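Genome polyprotein (Rhinovirus C, PDB 6KU8) yields the 3C cysteine protease, which probably cleaves the viral polyprotein into its mature proteins and is bound here to the inhibitor rupintrivir. Local coordinates at residues 13-19 / 84-89; 119-125 / 138-143; 159-163 / 174-178. One frame throughout, in Å; residues are numbered along the deposited sequence.

Interaction 1 of 3, residues 13-19 / 84-89; sequences LIKRNCH and EKFRDI
The guanidinium of R16 has CB of R87 over the centre of one face and the carbonyl of K85 at its edge. R16 NH2 donates to K85 O at 3.1 Å, in the guanidinium plane and almost straight (172°). NH1 makes a long salt bridge of 3.4 Å with E84 OE1. R16 leaves the helix with CG anti to the backbone N (chi1 173°), which brings CG 3.8 Å from R87 CB. The bend at chi2 carries the guanidinium on toward K85 O. H19 NE2 lies at the edge of the F86 ring, 4.0 Å from F86 CE1. One water sits at the edges of both rings and bonds to H19 NE2, R16 O and E84 OE1. H19 ND1 is held by D53. N17 turns its amide to the backbone of R87. Its ND2 meets a lone pair of R87 O at 2.9 Å, and its OD1 accepts only a weak bond from R87 N. Beyond the N17 amide, L13 CD1 packs on I89 CG2 at 3.9 Å. The end of helix 8-17 is thus tied to the 84-89 loop mainly by side chains reaching backbone carbonyls, and E84 probably offsets the charge of R16.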
loop_
_atom_site.group_PDB
_atom_site.type_symbol
_atom_site.label_atom_id
_atom_site.label_comp_id
_atom_site.label_asym_id
_atom_site.label_seq_id
_atom_site.Cartn_x
_atom_site.Cartn_y
_atom_site.Cartn_z
ATOM N N LEU A 13 -8.029 4.605 10.008
ATOM C CA LEU A 13 -7.409 3.495 9.284
ATOM C C LEU A 13 -5.921 3.394 9.602
ATOM O O LEU A 13 -5.415 2.318 9.956
ATOM C CB LEU A 13 -7.623 3.671 7.772
ATOM C CG LEU A 13 -6.997 2.570 6.895
ATOM C CD1 LEU A 13 -7.572 1.225 7.249
ATOM C CD2 LEU A 13 -7.193 2.870 5.403
ATOM N N ILE A 14 -5.199 4.508 9.480
ATOM C CA ILE A 14 -3.770 4.501 9.793
ATOM C C ILE A 14 -3.539 4.023 11.227
ATOM O O ILE A 14 -2.705 3.144 11.480
ATOM C CB ILE A 14 -3.159 5.898 9.561
ATOM C CG1 ILE A 14 -3.375 6.366 8.114
ATOM C CG2 ILE A 14 -1.665 5.906 9.908
ATOM C CD1 ILE A 14 -2.708 5.488 7.051
ATOM N N LYS A 15 -4.260 4.612 12.190
ATOM C CA LYS A 15 -4.045 4.272 13.597
ATOM C C LYS A 15 -4.348 2.806 13.887
ATOM O O LYS A 15 -3.661 2.168 14.698
ATOM C CB LYS A 15 -4.910 5.160 14.494
ATOM C CG LYS A 15 -4.453 6.619 14.539
ATOM C CD LYS A 15 -4.237 7.098 15.981
ATOM C CE LYS A 15 -5.507 6.955 16.824
ATOM N NZ LYS A 15 -5.423 7.680 18.139
ATOM N N ARG A 16 -5.388 2.258 13.257
ATOM C CA ARG A 16 -5.861 0.927 13.634
ATOM C C ARG A 16 -5.106 -0.173 12.893
ATOM O O ARG A 16 -4.815 -1.225 13.474
ATOM C CB ARG A 16 -7.363 0.809 13.374
ATOM C CG ARG A 16 -7.955 -0.612 13.572
ATOM C CD ARG A 16 -7.774 -1.123 15.024
ATOM N NE ARG A 16 -8.364 -2.444 15.287
ATOM C CZ ARG A 16 -7.787 -3.608 14.971
ATOM N NH1 ARG A 16 -6.608 -3.632 14.353
ATOM N NH2 ARG A 16 -8.392 -4.757 15.257
ATOM N N ASN A 17 -4.756 0.056 11.621
ATOM C CA ASN A 17 -4.285 -1.021 10.759
ATOM C C ASN A 17 -2.883 -0.835 10.186
ATOM O O ASN A 17 -2.370 -1.772 9.572
ATOM C CB ASN A 17 -5.265 -1.231 9.591
ATOM C CG ASN A 17 -6.245 -2.403 9.820
ATOM O OD1 ASN A 17 -6.461 -2.862 10.955
ATOM N ND2 ASN A 17 -6.831 -2.893 8.730
ATOM N N CYS A 18 -2.245 0.315 10.366
ATOM C CA CYS A 18 -0.976 0.596 9.712
ATOM C C CYS A 18 0.180 0.602 10.704
ATOM O O CYS A 18 0.029 1.006 11.860
ATOM C CB CYS A 18 -1.050 1.926 8.952
ATOM S SG CYS A 18 -2.179 1.778 7.495
ATOM N N HIS A 19 1.342 0.168 10.215
ATOM C CA HIS A 19 2.555 -0.004 10.998
ATOM C C HIS A 19 3.763 0.363 10.150
ATOM O O HIS A 19 3.728 0.287 8.913
ATOM C CB HIS A 19 2.682 -1.442 11.513
ATOM C CG HIS A 19 1.496 -1.884 12.309
ATOM N ND1 HIS A 19 1.446 -1.788 13.683
ATOM C CD2 HIS A 19 0.290 -2.362 11.920
ATOM C CE1 HIS A 19 0.272 -2.218 14.110
ATOM N NE2 HIS A 19 -0.449 -2.573 13.060
ATOM N N GLU A 84 -2.508 -10.661 17.045
ATOM C CA GLU A 84 -3.444 -9.610 16.680
ATOM C C GLU A 84 -4.127 -9.909 15.352
ATOM O O GLU A 84 -3.524 -10.463 14.428
ATOM C CB GLU A 84 -2.733 -8.258 16.594
ATOM C CG GLU A 84 -3.668 -7.163 16.098
ATOM C CD GLU A 84 -2.957 -5.875 15.766
ATOM O OE1 GLU A 84 -3.650 -4.923 15.331
ATOM O OE2 GLU A 84 -1.711 -5.818 15.928
ATOM N N LYS A 85 -5.394 -9.522 15.265
ATOM C CA LYS A 85 -6.168 -9.548 14.035
ATOM C C LYS A 85 -6.394 -8.122 13.558
ATOM O O LYS A 85 -6.904 -7.278 14.305
ATOM C CB LYS A 85 -7.519 -10.237 14.241
ATOM C CG LYS A 85 -7.438 -11.617 14.880
ATOM C CD LYS A 85 -7.358 -12.720 13.829
ATOM C CE LYS A 85 -7.449 -14.103 14.462
ATOM N NZ LYS A 85 -6.314 -14.351 15.408
ATOM N N PHE A 86 -6.025 -7.858 12.315
ATOM C CA PHE A 86 -6.337 -6.569 11.730
ATOM C C PHE A 86 -7.852 -6.391 11.652
ATOM O O PHE A 86 -8.603 -7.355 11.466
ATOM C CB PHE A 86 -5.698 -6.457 10.341
ATOM C CG PHE A 86 -4.180 -6.540 10.362
ATOM C CD1 PHE A 86 -3.429 -5.638 11.107
ATOM C CD2 PHE A 86 -3.515 -7.520 9.641
ATOM C CE1 PHE A 86 -2.034 -5.710 11.138
ATOM C CE2 PHE A 86 -2.126 -7.606 9.663
ATOM C CZ PHE A 86 -1.379 -6.701 10.412
ATOM N N ARG A 87 -8.300 -5.158 11.832
ATOM C CA ARG A 87 -9.660 -4.804 11.456
ATOM C C ARG A 87 -9.877 -5.129 9.984
ATOM O O ARG A 87 -9.098 -4.713 9.122
ATOM C CB ARG A 87 -9.892 -3.323 11.725
ATOM C CG ARG A 87 -11.236 -2.790 11.291
ATOM C CD ARG A 87 -11.283 -1.315 11.615
ATOM N NE ARG A 87 -12.080 -0.545 10.661
ATOM C CZ ARG A 87 -11.779 0.691 10.265
ATOM N NH1 ARG A 87 -12.572 1.317 9.407
ATOM N NH2 ARG A 87 -10.675 1.297 10.715
ATOM N N ASP A 88 -10.920 -5.904 9.702
ATOM C CA ASP A 88 -11.169 -6.352 8.337
ATOM C C ASP A 88 -11.682 -5.186 7.506
ATOM O O ASP A 88 -12.842 -4.800 7.627
ATOM C CB ASP A 88 -12.173 -7.501 8.323
ATOM C CG ASP A 88 -12.374 -8.071 6.937
ATOM O OD1 ASP A 88 -11.780 -7.544 5.968
ATOM O OD2 ASP A 88 -13.141 -9.047 6.808
ATOM N N ILE A 89 -10.841 -4.639 6.629
ATOM C CA ILE A 89 -11.233 -3.479 5.829
ATOM C C ILE A 89 -11.600 -3.865 4.397
ATOM O O ILE A 89 -11.768 -2.985 3.543
ATOM C CB ILE A 89 -10.127 -2.418 5.856
ATOM C CG1 ILE A 89 -8.812 -3.060 5.382
ATOM C CG2 ILE A 89 -10.004 -1.872 7.265
ATOM C CD1 ILE A 89 -7.784 -2.109 4.783
HETATM O O HOH W 1 -2.940 -3.135 13.304
#

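Interaction 2 of 3, residues 119-125 / 138-143; sequences VGTVIPY and LLKYNY
V122 and L139 meet in the tightest part of this strand pair. V122 CG1 lies 3.3 Å from L139 CB, closer than usual carbon contact. CG1 is anti to the backbone N (chi1 170°), which leaves CG2 to lie against Y141 CD2 at 3.9 Å. V119, in the bulge, adds apolar contacts: its CG2 rests on Y141 CB, while its CB meets Y143 CB. The Y141 hydroxyl is held by H164. The other face is looser and more open to solvent. There K140 runs beside I123, with NZ 3.6 Å from I123 CD1, and bends to donate to N142 OD1. K140 CB also touches CB of Y125, an exposed residue. I123 and K140 form a hydrogen-bonded pair: I123 N to K140 O is 3.1 Å and K140 N to I123 O is 2.9 Å. Y125 N adds a bond to L138 O. Toward V119 the direct ladder gives way to a water, which bridges V119 O, T121 O and N142 N. V119 and G120 form a classic beta bulge opposite M103. This is a twisted antiparallel pair of the second sheet, consistent with the C-terminal barrel of a chymotrypsin-like 3C protease.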
loop_
_atom_site.group_PDB
_atom_site.type_symbol
_atom_site.label_atom_id
_atom_site.label_comp_id
_atom_site.label_asym_id
_atom_site.label_seq_id
_atom_site.Cartn_x
_atom_site.Cartn_y
_atom_site.Cartn_z
ATOM N N VAL A 119 -4.371 14.011 -2.728
ATOM C CA VAL A 119 -3.749 13.864 -4.049
ATOM C C VAL A 119 -4.732 14.147 -5.173
ATOM O O VAL A 119 -4.320 14.222 -6.341
ATOM C CB VAL A 119 -3.123 12.470 -4.243
ATOM C CG1 VAL A 119 -2.099 12.196 -3.134
ATOM C CG2 VAL A 119 -4.204 11.390 -4.260
ATOM N N GLY A 120 -6.015 14.317 -4.865
ATOM C CA GLY A 120 -6.977 14.659 -5.888
ATOM C C GLY A 120 -7.547 13.450 -6.598
ATOM O O GLY A 120 -7.825 12.420 -5.973
ATOM N N THR A 121 -7.719 13.565 -7.908
ATOM C CA THR A 121 -8.321 12.497 -8.694
ATOM C C THR A 121 -7.304 11.398 -8.964
ATOM O O THR A 121 -6.129 11.663 -9.243
ATOM C CB THR A 121 -8.864 13.044 -10.018
ATOM O OG1 THR A 121 -9.899 13.984 -9.743
ATOM C CG2 THR A 121 -9.429 11.925 -10.892
ATOM N N VAL A 122 -7.765 10.157 -8.854
ATOM C CA VAL A 122 -6.951 8.979 -9.078
ATOM C C VAL A 122 -7.557 8.247 -10.270
ATOM O O VAL A 122 -8.752 7.927 -10.258
ATOM C CB VAL A 122 -6.911 8.088 -7.822
ATOM C CG1 VAL A 122 -6.272 6.745 -8.118
ATOM C CG2 VAL A 122 -6.237 8.819 -6.639
ATOM N N ILE A 123 -6.745 7.979 -11.288
ATOM C CA ILE A 123 -7.254 7.386 -12.524
ATOM C C ILE A 123 -6.526 6.088 -12.844
ATOM O O ILE A 123 -5.294 6.014 -12.704
ATOM C CB ILE A 123 -7.132 8.360 -13.712
ATOM C CG1 ILE A 123 -5.660 8.522 -14.101
ATOM C CG2 ILE A 123 -7.789 9.696 -13.389
ATOM C CD1 ILE A 123 -5.405 9.423 -15.300
ATOM N N PRO A 124 -7.229 5.054 -13.308
ATOM C CA PRO A 124 -6.529 3.856 -13.774
ATOM C C PRO A 124 -5.591 4.233 -14.904
ATOM O O PRO A 124 -5.952 4.983 -15.812
ATOM C CB PRO A 124 -7.662 2.933 -14.247
ATOM C CG PRO A 124 -8.845 3.365 -13.416
ATOM C CD PRO A 124 -8.692 4.882 -13.344
ATOM N N TYR A 125 -4.366 3.738 -14.824
ATOM C CA TYR A 125 -3.338 4.180 -15.746
ATOM C C TYR A 125 -2.615 3.044 -16.448
ATOM O O TYR A 125 -1.914 3.298 -17.432
ATOM C CB TYR A 125 -2.325 5.072 -15.008
ATOM C CG TYR A 125 -1.411 5.857 -15.932
ATOM C CD1 TYR A 125 -1.886 6.942 -16.662
ATOM C CD2 TYR A 125 -0.070 5.518 -16.058
ATOM C CE1 TYR A 125 -1.038 7.668 -17.509
ATOM C CE2 TYR A 125 0.779 6.225 -16.895
ATOM C CZ TYR A 125 0.291 7.295 -17.619
ATOM O OH TYR A 125 1.153 7.987 -18.443
ATOM N N LEU A 138 -1.626 0.036 -12.228
ATOM C CA LEU A 138 -1.331 1.247 -11.470
ATOM C C LEU A 138 -2.454 2.264 -11.617
ATOM O O LEU A 138 -3.068 2.377 -12.682
ATOM C CB LEU A 138 -0.018 1.870 -11.939
ATOM C CG LEU A 138 1.224 1.089 -11.520
ATOM C CD1 LEU A 138 2.432 1.699 -12.215
ATOM C CD2 LEU A 138 1.365 1.119 -9.997
ATOM N N LEU A 139 -2.721 2.992 -10.531
ATOM C CA LEU A 139 -3.544 4.194 -10.539
ATOM C C LEU A 139 -2.604 5.398 -10.422
ATOM O O LEU A 139 -1.605 5.333 -9.701
ATOM C CB LEU A 139 -4.556 4.176 -9.384
ATOM C CG LEU A 139 -5.373 2.892 -9.174
ATOM C CD1 LEU A 139 -6.302 2.991 -7.953
ATOM C CD2 LEU A 139 -6.142 2.566 -10.443
ATOM N N LYS A 140 -2.892 6.478 -11.158
ATOM C CA LYS A 140 -1.999 7.633 -11.180
ATOM C C LYS A 140 -2.690 8.857 -10.595
ATOM O O LYS A 140 -3.897 9.052 -10.777
ATOM C CB LYS A 140 -1.510 7.945 -12.604
ATOM C CG LYS A 140 -0.388 9.014 -12.655
ATOM C CD LYS A 140 -0.743 10.255 -13.457
ATOM C CE LYS A 140 -2.219 10.527 -13.516
ATOM N NZ LYS A 140 -2.565 11.554 -14.548
ATOM N N TYR A 141 -1.917 9.681 -9.871
ATOM C CA TYR A 141 -2.443 10.923 -9.323
ATOM C C TYR A 141 -1.450 12.047 -9.593
ATOM O O TYR A 141 -0.231 11.844 -9.529
ATOM C CB TYR A 141 -2.758 10.810 -7.802
ATOM C CG TYR A 141 -2.013 9.683 -7.096
ATOM C CD1 TYR A 141 -0.916 9.939 -6.284
ATOM C CD2 TYR A 141 -2.412 8.365 -7.254
ATOM C CE1 TYR A 141 -0.230 8.896 -5.652
ATOM C CE2 TYR A 141 -1.734 7.328 -6.644
ATOM C CZ TYR A 141 -0.648 7.597 -5.846
ATOM O OH TYR A 141 0.012 6.560 -5.232
ATOM N N ASN A 142 -1.982 13.227 -9.920
ATOM C CA ASN A 142 -1.157 14.405 -10.210
ATOM C C ASN A 142 -0.779 15.083 -8.895
ATOM O O ASN A 142 -1.317 16.121 -8.514
ATOM C CB ASN A 142 -1.894 15.365 -11.140
ATOM C CG ASN A 142 -2.223 14.733 -12.489
ATOM O OD1 ASN A 142 -1.407 14.008 -13.062
ATOM N ND2 ASN A 142 -3.420 14.997 -12.996
ATOM N N TYR A 143 0.158 14.455 -8.184
ATOM C CA TYR A 143 0.680 14.990 -6.942
ATOM C C TYR A 143 2.155 14.622 -6.850
ATOM O O TYR A 143 2.518 13.485 -7.177
ATOM C CB TYR A 143 -0.086 14.444 -5.729
ATOM C CG TYR A 143 0.388 15.022 -4.424
ATOM C CD1 TYR A 143 -0.197 16.167 -3.885
ATOM C CD2 TYR A 143 1.442 14.443 -3.743
ATOM C CE1 TYR A 143 0.256 16.703 -2.685
ATOM C CE2 TYR A 143 1.913 14.973 -2.558
ATOM C CZ TYR A 143 1.319 16.099 -2.028
ATOM O OH TYR A 143 1.798 16.599 -0.834
HETATM O O HOH W 2 -4.692 13.858 -9.071
#

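Interaction 3 of 3, residues 159-163 / 174-178; sequences NIVAI and GAALL
L177 reaches across to the backbone of 161-162. Its CB lies 3.9 Å from V161 O. With CG beside the backbone N (chi1 -68°), the side chain turns along the strand, and CG comes to 3.8 Å from A162 CA. At the tip, CD1 sits 3.7 Å from A162 N. The same methyl touches CG2 of I160 at 3.9 Å and CG2 of I163 at a slightly longer distance. I160, A162 and I163 thus all touch this one methyl. L177 also packs on I75 and F182.

The backbone of L177 takes part as well. L177 N donates to V161 O at 3.0 Å in a straight bond (172°), but it stands 49° out of the carbonyl plane. A water donates to the same V161 O and to L177 O, so two donors share the V161 carbonyl. Farther along, I163 and A175 make a hydrogen-bonded pair. A175 N to I163 O is 2.9 Å, and the return bond from I163 N to A175 O is longer, at 3.3 Å. A162 CB is pressed to 3.2 Å from A175 O.

V161 and A162 form a classic beta bulge opposite I154. I163, A175 and L177 all touch I75 of the first barrel. The contact joins the two strands of the 159-167/172-176 hairpin, buried against that barrel, consistent with the two-barrel fold of chymotrypsin-like proteases.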
loop_
_atom_site.group_PDB
_atom_site.type_symbol
_atom_site.label_atom_id
_atom_site.label_comp_id
_atom_site.label_asym_id
_atom_site.label_seq_id
_atom_site.Cartn_x
_atom_site.Cartn_y
_atom_site.Cartn_z
ATOM N N ASN A 159 -13.410 4.287 1.044
ATOM C CA ASN A 159 -12.811 3.761 -0.183
ATOM C C ASN A 159 -11.306 3.618 0.015
ATOM O O ASN A 159 -10.602 4.622 0.163
ATOM C CB ASN A 159 -13.107 4.676 -1.370
ATOM C CG ASN A 159 -14.589 4.925 -1.573
ATOM O OD1 ASN A 159 -15.356 3.991 -1.714
ATOM N ND2 ASN A 159 -14.985 6.195 -1.630
ATOM N N ILE A 160 -10.808 2.389 0.021
ATOM C CA ILE A 160 -9.384 2.122 0.248
ATOM C C ILE A 160 -8.852 1.511 -1.043
ATOM O O ILE A 160 -9.118 0.341 -1.344
ATOM C CB ILE A 160 -9.143 1.204 1.458
ATOM C CG1 ILE A 160 -9.801 1.782 2.725
ATOM C CG2 ILE A 160 -7.626 1.006 1.681
ATOM C CD1 ILE A 160 -9.831 0.809 3.890
ATOM N N VAL A 161 -8.100 2.298 -1.800
ATOM C CA VAL A 161 -8.055 2.126 -3.239
ATOM C C VAL A 161 -6.672 1.770 -3.772
ATOM O O VAL A 161 -6.581 1.160 -4.853
ATOM C CB VAL A 161 -8.610 3.413 -3.887
ATOM C CG1 VAL A 161 -7.626 4.128 -4.786
ATOM C CG2 VAL A 161 -9.986 3.176 -4.502
ATOM N N ALA A 162 -5.594 2.069 -3.051
ATOM C CA ALA A 162 -4.253 1.729 -3.524
ATOM C C ALA A 162 -3.262 1.909 -2.383
ATOM O O ALA A 162 -3.582 2.513 -1.359
ATOM C CB ALA A 162 -3.832 2.593 -4.727
ATOM N N ILE A 163 -2.064 1.343 -2.556
ATOM C CA ILE A 163 -0.900 1.728 -1.767
ATOM C C ILE A 163 0.092 2.418 -2.697
ATOM O O ILE A 163 0.255 2.027 -3.861
ATOM C CB ILE A 163 -0.255 0.532 -1.034
ATOM C CG1 ILE A 163 0.294 -0.484 -2.051
ATOM C CG2 ILE A 163 -1.269 -0.063 -0.016
ATOM C CD1 ILE A 163 1.164 -1.580 -1.427
ATOM N N GLY A 174 0.063 4.455 -7.712
ATOM C CA GLY A 174 -0.395 3.558 -6.661
ATOM C C GLY A 174 -0.746 2.200 -7.256
ATOM O O GLY A 174 -1.307 2.127 -8.349
ATOM N N ALA A 175 -0.405 1.141 -6.530
ATOM C CA ALA A 175 -0.824 -0.200 -6.923
ATOM C C ALA A 175 -2.288 -0.389 -6.532
ATOM O O ALA A 175 -2.637 -0.264 -5.355
ATOM C CB ALA A 175 0.059 -1.258 -6.254
ATOM N N ALA A 176 -3.143 -0.687 -7.505
ATOM C CA ALA A 176 -4.562 -0.834 -7.207
ATOM C C ALA A 176 -4.782 -1.948 -6.190
ATOM O O ALA A 176 -4.222 -3.045 -6.311
ATOM C CB ALA A 176 -5.364 -1.111 -8.478
ATOM N N LEU A 177 -5.564 -1.649 -5.157
ATOM C CA LEU A 177 -6.051 -2.674 -4.237
ATOM C C LEU A 177 -7.373 -3.201 -4.790
ATOM O O LEU A 177 -8.303 -2.422 -5.016
ATOM C CB LEU A 177 -6.233 -2.111 -2.826
ATOM C CG LEU A 177 -4.954 -1.719 -2.083
ATOM C CD1 LEU A 177 -5.309 -0.873 -0.870
ATOM C CD2 LEU A 177 -4.166 -2.964 -1.668
ATOM N N LEU A 178 -7.440 -4.505 -5.063
ATOM C CA LEU A 178 -8.650 -5.119 -5.596
ATOM C C LEU A 178 -9.115 -6.222 -4.653
ATOM O O LEU A 178 -8.307 -7.009 -4.148
ATOM C CB LEU A 178 -8.418 -5.661 -7.011
ATOM C CG LEU A 178 -7.897 -4.623 -8.007
ATOM C CD1 LEU A 178 -7.386 -5.301 -9.282
ATOM C CD2 LEU A 178 -8.977 -3.585 -8.326
HETATM O O HOH W 3 -8.444 0.031 -6.427
#

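In the fold
The three contacts come one after another along the chain, without overlap. Interactions 2 and 3 belong to the second antiparallel sheet. Their centres are 11 Å apart, and strands 138-141 and 172-176 are neighbours, with a probable hydrogen bond from G174 N to L139 O. Interaction 1 ties the end of helix 8-17 and the start of strand 18-23 to the loop after strand 75-80. It lies about 15 Å from interaction 3, centre to centre, and meets it where L13 and I89 pack on I160. Interactions 1 and 2 lie on opposite sides of the chain's centre, 24 Å apart between centres. Interaction 3 thus has its I160 end against interaction 1 and its G174 end against strand 138-141, near the bound inhibitor.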